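Long-range contacts in staphylococcal enterotoxin-like toxin (Staphylococcus aureus, PDB 4DXF), which has the superantigen fold, an OB-fold joined to a beta-grasp domain, and probably binds carbohydrate, consistent with attachment to host glycans: residues Lys39-Ile44 with Tyr87-Tyr92; Tyr56-Val61 with Val78-Glu83. One frame throughout, in Å; residues are numbered along the deposited sequence.

Interaction 1 (Lys39-Ile44 with Tyr87-Tyr92); sequences KKWTTI and YNLEKY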
ATOM      1  N   LYS A  39       6.404 -11.162  23.058  1.00 39.91           N
ATOM      2  CA  LYS A  39       6.192 -12.613  22.961  1.00 42.08           C
ATOM      3  C   LYS A  39       4.941 -12.909  22.104  1.00 42.11           C
ATOM      4  O   LYS A  39       3.917 -12.229  22.270  1.00 42.43           O
ATOM      5  CB  LYS A  39       5.978 -13.088  24.411  1.00 42.71           C
ATOM      6  CG  LYS A  39       5.902 -14.590  24.663  1.00 46.32           C
ATOM      7  CD  LYS A  39       5.490 -14.787  26.128  1.00 51.95           C
ATOM      8  CE  LYS A  39       6.660 -14.405  27.050  1.00 52.69           C
ATOM      9  NZ  LYS A  39       6.506 -14.940  28.448  1.00 57.78           N
ATOM     10  N   LYS A  40       4.996 -13.898  21.204  1.00 42.99           N
ATOM     11  CA  LYS A  40       3.765 -14.295  20.436  1.00 43.78           C
ATOM     12  C   LYS A  40       2.555 -14.615  21.345  1.00 44.09           C
ATOM     13  O   LYS A  40       2.685 -15.327  22.350  1.00 43.49           O
ATOM     14  CB  LYS A  40       4.069 -15.467  19.503  1.00 44.25           C
ATOM     15  CG  LYS A  40       2.913 -15.980  18.605  1.00 45.39           C
ATOM     16  CD  LYS A  40       3.481 -17.123  17.741  1.00 45.93           C
ATOM     17  CE  LYS A  40       2.410 -18.148  17.382  1.00 48.69           C
ATOM     18  NZ  LYS A  40       1.551 -17.625  16.286  1.00 48.02           N
ATOM     19  N   TRP A  41       1.390 -14.074  21.031  1.00 43.74           N
ATOM     20  CA  TRP A  41       0.219 -14.342  21.863  1.00 44.70           C
ATOM     21  C   TRP A  41      -1.025 -14.750  21.058  1.00 44.50           C
ATOM     22  O   TRP A  41      -2.097 -14.937  21.639  1.00 44.77           O
ATOM     23  CB  TRP A  41      -0.115 -13.154  22.782  1.00 45.43           C
ATOM     24  CG  TRP A  41      -0.308 -11.869  22.025  1.00 47.10           C
ATOM     25  CD1 TRP A  41       0.667 -10.966  21.683  1.00 49.12           C
ATOM     26  CD2 TRP A  41      -1.550 -11.333  21.515  1.00 50.66           C
ATOM     27  NE1 TRP A  41       0.109  -9.901  20.988  1.00 48.50           N
ATOM     28  CE2 TRP A  41      -1.244 -10.101  20.871  1.00 49.69           C
ATOM     29  CE3 TRP A  41      -2.891 -11.765  21.551  1.00 50.07           C
ATOM     30  CZ2 TRP A  41      -2.231  -9.309  20.254  1.00 49.71           C
ATOM     31  CZ3 TRP A  41      -3.866 -10.988  20.924  1.00 51.07           C
ATOM     32  CH2 TRP A  41      -3.532  -9.770  20.291  1.00 50.69           C
ATOM     33  N   THR A  42      -0.891 -14.849  19.735  1.00 43.39           N
ATOM     34  CA  THR A  42      -1.986 -15.364  18.901  1.00 42.56           C
ATOM     35  C   THR A  42      -1.475 -16.021  17.659  1.00 41.49           C
ATOM     36  O   THR A  42      -0.335 -16.467  17.578  1.00 41.91           O
ATOM     37  CB  THR A  42      -3.097 -14.315  18.557  1.00 42.99           C
ATOM     38  OG1 THR A  42      -3.785 -13.946  19.745  1.00 44.53           O
ATOM     39  CG2 THR A  42      -4.151 -14.894  17.636  1.00 41.22           C
ATOM     40  N   THR A  43      -2.353 -16.103  16.677  1.00 41.17           N
ATOM     41  CA  THR A  43      -2.037 -16.815  15.472  1.00 39.96           C
ATOM     42  C   THR A  43      -1.067 -16.010  14.631  1.00 40.26           C
ATOM     43  O   THR A  43      -0.569 -16.490  13.616  1.00 40.07           O
ATOM     44  CB  THR A  43      -3.332 -17.197  14.715  1.00 40.22           C
ATOM     45  OG1 THR A  43      -4.209 -16.061  14.678  1.00 40.54           O
ATOM     46  CG2 THR A  43      -4.036 -18.366  15.475  1.00 38.40           C
ATOM     47  N   ILE A  44      -0.791 -14.769  15.052  1.00 40.11           N
ATOM     48  CA  ILE A  44       0.307 -14.001  14.415  1.00 38.61           C
ATOM     49  C   ILE A  44       0.941 -13.047  15.379  1.00 36.28           C
ATOM     50  O   ILE A  44       0.414 -12.761  16.444  1.00 36.97           O
ATOM     51  CB  ILE A  44      -0.089 -13.212  13.122  1.00 38.19           C
ATOM     52  CG1 ILE A  44      -1.163 -12.176  13.428  1.00 39.38           C
ATOM     53  CG2 ILE A  44      -0.403 -14.215  11.935  1.00 42.07           C
ATOM     54  CD1 ILE A  44      -1.389 -11.242  12.264  1.00 41.47           C
ATOM     55  N   TYR A  87      -8.844  -9.478  16.322  1.00 41.23           N
ATOM     56  CA  TYR A  87      -7.915  -9.678  17.423  1.00 41.31           C
ATOM     57  C   TYR A  87      -8.281  -8.796  18.587  1.00 41.18           C
ATOM     58  O   TYR A  87      -7.526  -8.712  19.562  1.00 41.90           O
ATOM     59  CB  TYR A  87      -6.455  -9.410  16.993  1.00 41.24           C
ATOM     60  CG  TYR A  87      -5.955 -10.263  15.869  1.00 39.79           C
ATOM     61  CD1 TYR A  87      -5.483 -11.549  16.100  1.00 41.89           C
ATOM     62  CD2 TYR A  87      -5.949  -9.787  14.544  1.00 41.32           C
ATOM     63  CE1 TYR A  87      -5.020 -12.362  15.058  1.00 40.49           C
ATOM     64  CE2 TYR A  87      -5.464 -10.596  13.498  1.00 41.16           C
ATOM     65  CZ  TYR A  87      -5.023 -11.889  13.774  1.00 41.36           C
ATOM     66  OH  TYR A  87      -4.546 -12.692  12.735  1.00 44.96           O
ATOM     67  N   ASN A  88      -9.431  -8.141  18.477  1.00 40.21           N
ATOM     68  CA  ASN A  88      -9.876  -7.127  19.427  1.00 40.34           C
ATOM     69  C   ASN A  88      -8.808  -6.025  19.692  1.00 39.43           C
ATOM     70  O   ASN A  88      -8.594  -5.601  20.821  1.00 39.83           O
ATOM     71  CB  ASN A  88     -10.432  -7.761  20.728  1.00 42.06           C
ATOM     72  CG  ASN A  88     -11.359  -6.807  21.512  1.00 46.03           C
ATOM     73  OD1 ASN A  88     -12.232  -6.137  20.939  1.00 50.78           O
ATOM     74  ND2 ASN A  88     -11.168  -6.750  22.838  1.00 49.97           N
ATOM     75  N   LEU A  89      -8.174  -5.529  18.630  1.00 37.66           N
ATOM     76  CA  LEU A  89      -7.141  -4.475  18.798  1.00 35.54           C
ATOM     77  C   LEU A  89      -7.637  -3.127  18.335  1.00 35.85           C
ATOM     78  O   LEU A  89      -8.272  -3.035  17.292  1.00 36.00           O
ATOM     79  CB  LEU A  89      -5.910  -4.867  18.023  1.00 35.04           C
ATOM     80  CG  LEU A  89      -5.206  -6.107  18.532  1.00 34.35           C
ATOM     81  CD1 LEU A  89      -4.075  -6.445  17.578  1.00 32.67           C
ATOM     82  CD2 LEU A  89      -4.691  -5.895  20.014  1.00 32.51           C
ATOM     83  N   GLU A  90      -7.383  -2.080  19.111  1.00 34.19           N
ATOM     84  CA  GLU A  90      -7.945  -0.780  18.814  1.00 33.92           C
ATOM     85  C   GLU A  90      -7.300  -0.122  17.545  1.00 32.20           C
ATOM     86  O   GLU A  90      -7.966   0.578  16.746  1.00 31.40           O
ATOM     87  CB  GLU A  90      -7.743   0.088  20.046  1.00 33.96           C
ATOM     88  CG  GLU A  90      -8.328   1.494  20.023  1.00 37.55           C
ATOM     89  CD  GLU A  90      -7.944   2.323  21.275  1.00 45.88           C
ATOM     90  OE1 GLU A  90      -7.226   1.784  22.188  1.00 47.44           O
ATOM     91  OE2 GLU A  90      -8.355   3.519  21.326  1.00 45.71           O
ATOM     92  N   LYS A  91      -5.994  -0.319  17.439  1.00 30.43           N
ATOM     93  CA  LYS A  91      -5.136   0.298  16.396  1.00 28.82           C
ATOM     94  C   LYS A  91      -4.325  -0.782  15.759  1.00 27.45           C
ATOM     95  O   LYS A  91      -3.332  -1.292  16.284  1.00 28.31           O
ATOM     96  CB  LYS A  91      -4.233   1.381  17.024  1.00 27.47           C
ATOM     97  CG  LYS A  91      -4.984   2.404  17.748  1.00 27.36           C
ATOM     98  CD  LYS A  91      -5.646   3.437  16.813  1.00 27.57           C
ATOM     99  CE  LYS A  91      -6.266   4.560  17.585  1.00 29.04           C
ATOM    100  NZ  LYS A  91      -6.900   5.528  16.662  1.00 26.81           N
ATOM    101  N   TYR A  92      -4.778  -1.170  14.580  1.00 24.95           N
ATOM    102  CA  TYR A  92      -4.301  -2.296  13.924  1.00 23.46           C
ATOM    103  C   TYR A  92      -4.219  -1.922  12.458  1.00 23.93           C
ATOM    104  O   TYR A  92      -5.138  -1.250  11.930  1.00 25.07           O
ATOM    105  CB  TYR A  92      -5.360  -3.417  14.135  1.00 25.01           C
ATOM    106  CG  TYR A  92      -5.220  -4.580  13.264  1.00 23.71           C
ATOM    107  CD1 TYR A  92      -5.860  -4.609  12.001  1.00 29.38           C
ATOM    108  CD2 TYR A  92      -4.536  -5.723  13.676  1.00 24.32           C
ATOM    109  CE1 TYR A  92      -5.758  -5.719  11.145  1.00 29.85           C
ATOM    110  CE2 TYR A  92      -4.393  -6.813  12.800  1.00 27.63           C
ATOM    111  CZ  TYR A  92      -5.049  -6.797  11.551  1.00 26.40           C
ATOM    112  OH  TYR A  92      -4.961  -7.900  10.745  1.00 32.97           O
TER
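Tyr87 reaches over to the loop Lys39-Ile44 at the surface of the OB-fold, joining the turn between strands 33-37 and 46-49 to the loop that leads into strand 92-99. Its ring meets three consecutive residues. At the edge, near the ring plane, lie the methyl of Thr42, with CG2 3.7 Å from Tyr87 CE1, and the hydroxyl of Thr43, with OG1 3.8 Å from the same CE1. Ile44 stands nearly perpendicular to the tyrosine and touches its phenolic end, Ile44 CG1 and CD1 each lying 3.5 Å from Tyr87 OH. The isoleucine does this with CG1 set between its own backbone N and carbonyl carbon (chi1 61°). Trp41 and Leu89 extend toward one another, and Trp41 CH2 stops 4.1 Å from Leu89 CD2; the carbonyl oxygen of Tyr87 lies at the indole edge. Phe46 ties the two halves together, meeting the Tyr87 ring edge-to-face and the Trp41 indole with planes about 25° apart. Within the loop, Lys40 curls back so that NZ bonds Thr42 O at 2.6 Å, in the carbonyl plane, spanning the intervening Trp41. Thr42 OG1 bonds Trp41 O at 2.7 Å, standing above that carbonyl plane with a C=O...OG1 angle of 99°.

Interaction 2 (Tyr56-Val61 with Val78-Glu83); sequences YKIALV and VFVVLE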
ATOM      1  N   TYR A  56       0.359   1.350  18.221  1.00 24.05           N
ATOM      2  CA  TYR A  56      -0.094   0.736  16.969  1.00 24.75           C
ATOM      3  C   TYR A  56       0.410  -0.643  16.803  1.00 22.92           C
ATOM      4  O   TYR A  56       1.596  -0.946  16.912  1.00 25.42           O
ATOM      5  CB  TYR A  56       0.160   1.580  15.700  1.00 22.33           C
ATOM      6  CG  TYR A  56      -0.407   2.938  15.745  1.00 23.42           C
ATOM      7  CD1 TYR A  56       0.119   3.914  16.583  1.00 22.24           C
ATOM      8  CD2 TYR A  56      -1.519   3.303  14.919  1.00 21.95           C
ATOM      9  CE1 TYR A  56      -0.449   5.208  16.642  1.00 21.24           C
ATOM     10  CE2 TYR A  56      -2.065   4.592  14.970  1.00 24.09           C
ATOM     11  CZ  TYR A  56      -1.520   5.535  15.788  1.00 23.68           C
ATOM     12  OH  TYR A  56      -2.056   6.776  15.837  1.00 22.00           O
ATOM     13  N   LYS A  57      -0.543  -1.578  16.578  1.00 25.73           N
ATOM     14  CA  LYS A  57      -0.162  -2.968  16.407  1.00 24.29           C
ATOM     15  C   LYS A  57      -0.086  -3.296  14.945  1.00 23.93           C
ATOM     16  O   LYS A  57      -1.139  -3.337  14.257  1.00 22.96           O
ATOM     17  CB  LYS A  57      -1.236  -3.880  17.030  1.00 26.84           C
ATOM     18  CG  LYS A  57      -1.478  -3.618  18.524  1.00 28.31           C
ATOM     19  CD  LYS A  57      -0.868  -4.689  19.347  1.00 33.34           C
ATOM     20  CE  LYS A  57      -1.147  -4.273  20.783  1.00 35.77           C
ATOM     21  NZ  LYS A  57       0.123  -4.291  21.472  1.00 33.02           N
ATOM     22  N   ILE A  58       1.092  -3.566  14.454  1.00 21.74           N
ATOM     23  CA  ILE A  58       1.298  -3.800  13.028  1.00 22.46           C
ATOM     24  C   ILE A  58       1.465  -5.297  12.749  1.00 21.60           C
ATOM     25  O   ILE A  58       2.516  -5.943  13.050  1.00 22.01           O
ATOM     26  CB  ILE A  58       2.516  -2.979  12.400  1.00 21.39           C
ATOM     27  CG1 ILE A  58       2.516  -1.473  12.803  1.00 21.08           C
ATOM     28  CG2 ILE A  58       2.745  -3.219  10.819  1.00 20.70           C
ATOM     29  CD1 ILE A  58       1.201  -0.686  12.342  1.00 21.87           C
ATOM     30  N   ALA A  59       0.421  -5.905  12.138  1.00 21.87           N
ATOM     31  CA  ALA A  59       0.584  -7.311  11.781  1.00 22.95           C
ATOM     32  C   ALA A  59       1.767  -7.734  10.937  1.00 23.67           C
ATOM     33  O   ALA A  59       2.064  -7.183   9.853  1.00 22.43           O
ATOM     34  CB  ALA A  59      -0.784  -7.883  11.178  1.00 23.63           C
ATOM     35  N   LEU A  60       2.490  -8.759  11.408  1.00 23.11           N
ATOM     36  CA  LEU A  60       3.623  -9.286  10.658  1.00 26.94           C
ATOM     37  C   LEU A  60       3.172 -10.446   9.757  1.00 29.74           C
ATOM     38  O   LEU A  60       2.997 -11.588  10.211  1.00 31.55           O
ATOM     39  CB  LEU A  60       4.742  -9.733  11.579  1.00 26.63           C
ATOM     40  CG  LEU A  60       5.161  -8.559  12.499  1.00 28.41           C
ATOM     41  CD1 LEU A  60       6.071  -8.995  13.682  1.00 26.90           C
ATOM     42  CD2 LEU A  60       5.913  -7.503  11.638  1.00 30.50           C
ATOM     43  N   VAL A  61       2.950 -10.118   8.492  1.00 30.34           N
ATOM     44  CA  VAL A  61       2.404 -11.071   7.527  1.00 30.55           C
ATOM     45  C   VAL A  61       3.435 -11.291   6.483  1.00 30.27           C
ATOM     46  O   VAL A  61       4.436 -10.544   6.406  1.00 29.91           O
ATOM     47  CB  VAL A  61       1.072 -10.568   6.896  1.00 30.16           C
ATOM     48  CG1 VAL A  61       0.004 -10.451   7.957  1.00 30.25           C
ATOM     49  CG2 VAL A  61       1.314  -9.201   6.160  1.00 32.69           C
ATOM     50  N   VAL A  78       6.545   3.055   8.813  1.00 18.83           N
ATOM     51  CA  VAL A  78       5.297   2.253   8.594  1.00 18.30           C
ATOM     52  C   VAL A  78       4.293   3.093   7.874  1.00 17.49           C
ATOM     53  O   VAL A  78       4.030   4.277   8.230  1.00 16.49           O
ATOM     54  CB  VAL A  78       4.739   1.757   9.929  1.00 20.29           C
ATOM     55  CG1 VAL A  78       3.593   0.720   9.666  1.00 23.48           C
ATOM     56  CG2 VAL A  78       5.808   1.026  10.775  1.00 24.53           C
ATOM     57  N   PHE A  79       3.702   2.466   6.813  1.00 18.10           N
ATOM     58  CA  PHE A  79       2.571   3.064   6.155  1.00 18.95           C
ATOM     59  C   PHE A  79       1.369   2.299   6.793  1.00 19.97           C
ATOM     60  O   PHE A  79       1.321   1.043   6.620  1.00 19.59           O
ATOM     61  CB  PHE A  79       2.700   2.812   4.635  1.00 18.96           C
ATOM     62  CG  PHE A  79       1.501   3.345   3.889  1.00 20.26           C
ATOM     63  CD1 PHE A  79       1.356   4.708   3.701  1.00 22.47           C
ATOM     64  CD2 PHE A  79       0.513   2.487   3.454  1.00 19.80           C
ATOM     65  CE1 PHE A  79       0.166   5.266   3.069  1.00 19.64           C
ATOM     66  CE2 PHE A  79      -0.682   2.991   2.849  1.00 20.02           C
ATOM     67  CZ  PHE A  79      -0.852   4.369   2.615  1.00 17.58           C
ATOM     68  N   VAL A  80       0.466   3.048   7.406  1.00 19.43           N
ATOM     69  CA  VAL A  80      -0.642   2.555   8.244  1.00 20.01           C
ATOM     70  C   VAL A  80      -1.966   2.868   7.575  1.00 19.34           C
ATOM     71  O   VAL A  80      -2.256   4.003   7.259  1.00 20.65           O
ATOM     72  CB  VAL A  80      -0.617   3.152   9.695  1.00 20.28           C
ATOM     73  CG1 VAL A  80      -1.864   2.764  10.559  1.00 16.96           C
ATOM     74  CG2 VAL A  80       0.643   2.759  10.375  1.00 21.09           C
ATOM     75  N   VAL A  81      -2.816   1.829   7.538  1.00 20.95           N
ATOM     76  CA  VAL A  81      -4.224   2.040   7.204  1.00 20.44           C
ATOM     77  C   VAL A  81      -4.979   1.315   8.348  1.00 19.66           C
ATOM     78  O   VAL A  81      -4.890   0.070   8.396  1.00 22.18           O
ATOM     79  CB  VAL A  81      -4.551   1.347   5.825  1.00 21.52           C
ATOM     80  CG1 VAL A  81      -6.094   1.535   5.519  1.00 23.62           C
ATOM     81  CG2 VAL A  81      -3.777   1.980   4.689  1.00 21.13           C
ATOM     82  N   LEU A  82      -5.595   2.053   9.274  1.00 21.25           N
ATOM     83  CA  LEU A  82      -6.211   1.433  10.477  1.00 21.24           C
ATOM     84  C   LEU A  82      -7.434   0.640   9.946  1.00 25.67           C
ATOM     85  O   LEU A  82      -8.128   1.113   9.041  1.00 24.16           O
ATOM     86  CB  LEU A  82      -6.670   2.419  11.480  1.00 22.21           C
ATOM     87  CG  LEU A  82      -5.558   3.278  12.112  1.00 23.24           C
ATOM     88  CD1 LEU A  82      -6.191   4.331  12.956  1.00 25.90           C
ATOM     89  CD2 LEU A  82      -4.719   2.245  12.892  1.00 23.85           C
ATOM     90  N   GLU A  83      -7.595  -0.563  10.470  1.00 26.72           N
ATOM     91  CA  GLU A  83      -8.664  -1.457   9.973  1.00 30.10           C
ATOM     92  C   GLU A  83      -9.325  -2.137  11.145  1.00 32.68           C
ATOM     93  O   GLU A  83      -8.722  -2.278  12.219  1.00 32.58           O
ATOM     94  CB  GLU A  83      -8.052  -2.561   9.135  1.00 31.55           C
ATOM     95  CG  GLU A  83      -7.617  -2.192   7.783  1.00 32.62           C
ATOM     96  CD  GLU A  83      -7.154  -3.406   6.949  1.00 34.40           C
ATOM     97  OE1 GLU A  83      -7.822  -4.475   6.938  1.00 38.46           O
ATOM     98  OE2 GLU A  83      -6.174  -3.299   6.207  1.00 29.98           O
TER
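Ile58 and Tyr56, alternate residues of strand 56-59, point into the interior of the OB-fold and meet Val78, Val80 and Leu82 across the barrel. The segments are not sheet neighbours: the axes of strands 56-59 and 78-80 stay 9.7 Å apart at closest and run at 100° to each other, so side chains alone fill the interval.

The aliphatic contacts centre on Ile58. Its CD1 methyl rests against both valines at once, 3.9 Å from Val78 CG1 and 4.0 Å from Val80 CG2. Ile58 and Val78 lie alongside with their ends pointing opposite ways, which also brings Ile58 CG1 to 4.0 Å from Val78 CG1, whereas Val80 lies obliquely to the isoleucine. In Val78, CG1 stands opposite the backbone N (chi1 -170°), and this is the branch that touches the isoleucine.

The aromatic contacts belong to Tyr56. Leu82 stands roughly perpendicular to it and brings a methyl to the ring edge, with Leu82 CD2 3.9 Å from Tyr56 CD2. Val80 CG1 approaches the same ring atom, Tyr56 CD2, more loosely at 4.4 Å.

One polar bond, from outside the two segments, holds the ring: Tyr56 OH is hydrogen-bonded to Asp52, which anchors the far end of the ring while the CD2-CE2 edge packs on Leu82.

Strand 28-31 adds to the same interior, Phe30 meeting the Tyr56 ring and Val80, and Leu28 touching Tyr56 and Leu82, while Ile97 of strand 92-99 packs on Ile58. Phe79 and Val81 contact helix 138-153 instead, so the segment Val78-Glu83 lies between the barrel interior and that helix.

How the interactions relate
Both contacts belong to the OB-fold, but at different depths: interaction 1 joins two loops at its surface, while interaction 2 forms part of the barrel interior with mostly buried side chains. Their centres lie about 11 Å apart, and the residues of interaction 2 fall within the chain loop that interaction 1 closes. Chemistry follows place: aromatic rings meet threonines and aliphatic side chains at the surface, whereas aliphatic groups and one tyrosine ring make up the inner contact. The two are directly linked. Backbone bonds probably run from Lys57 to Lys91 and from Glu83 to Tyr92, and Ile44 CD1 packs 3.6 Å from Ala59 CB.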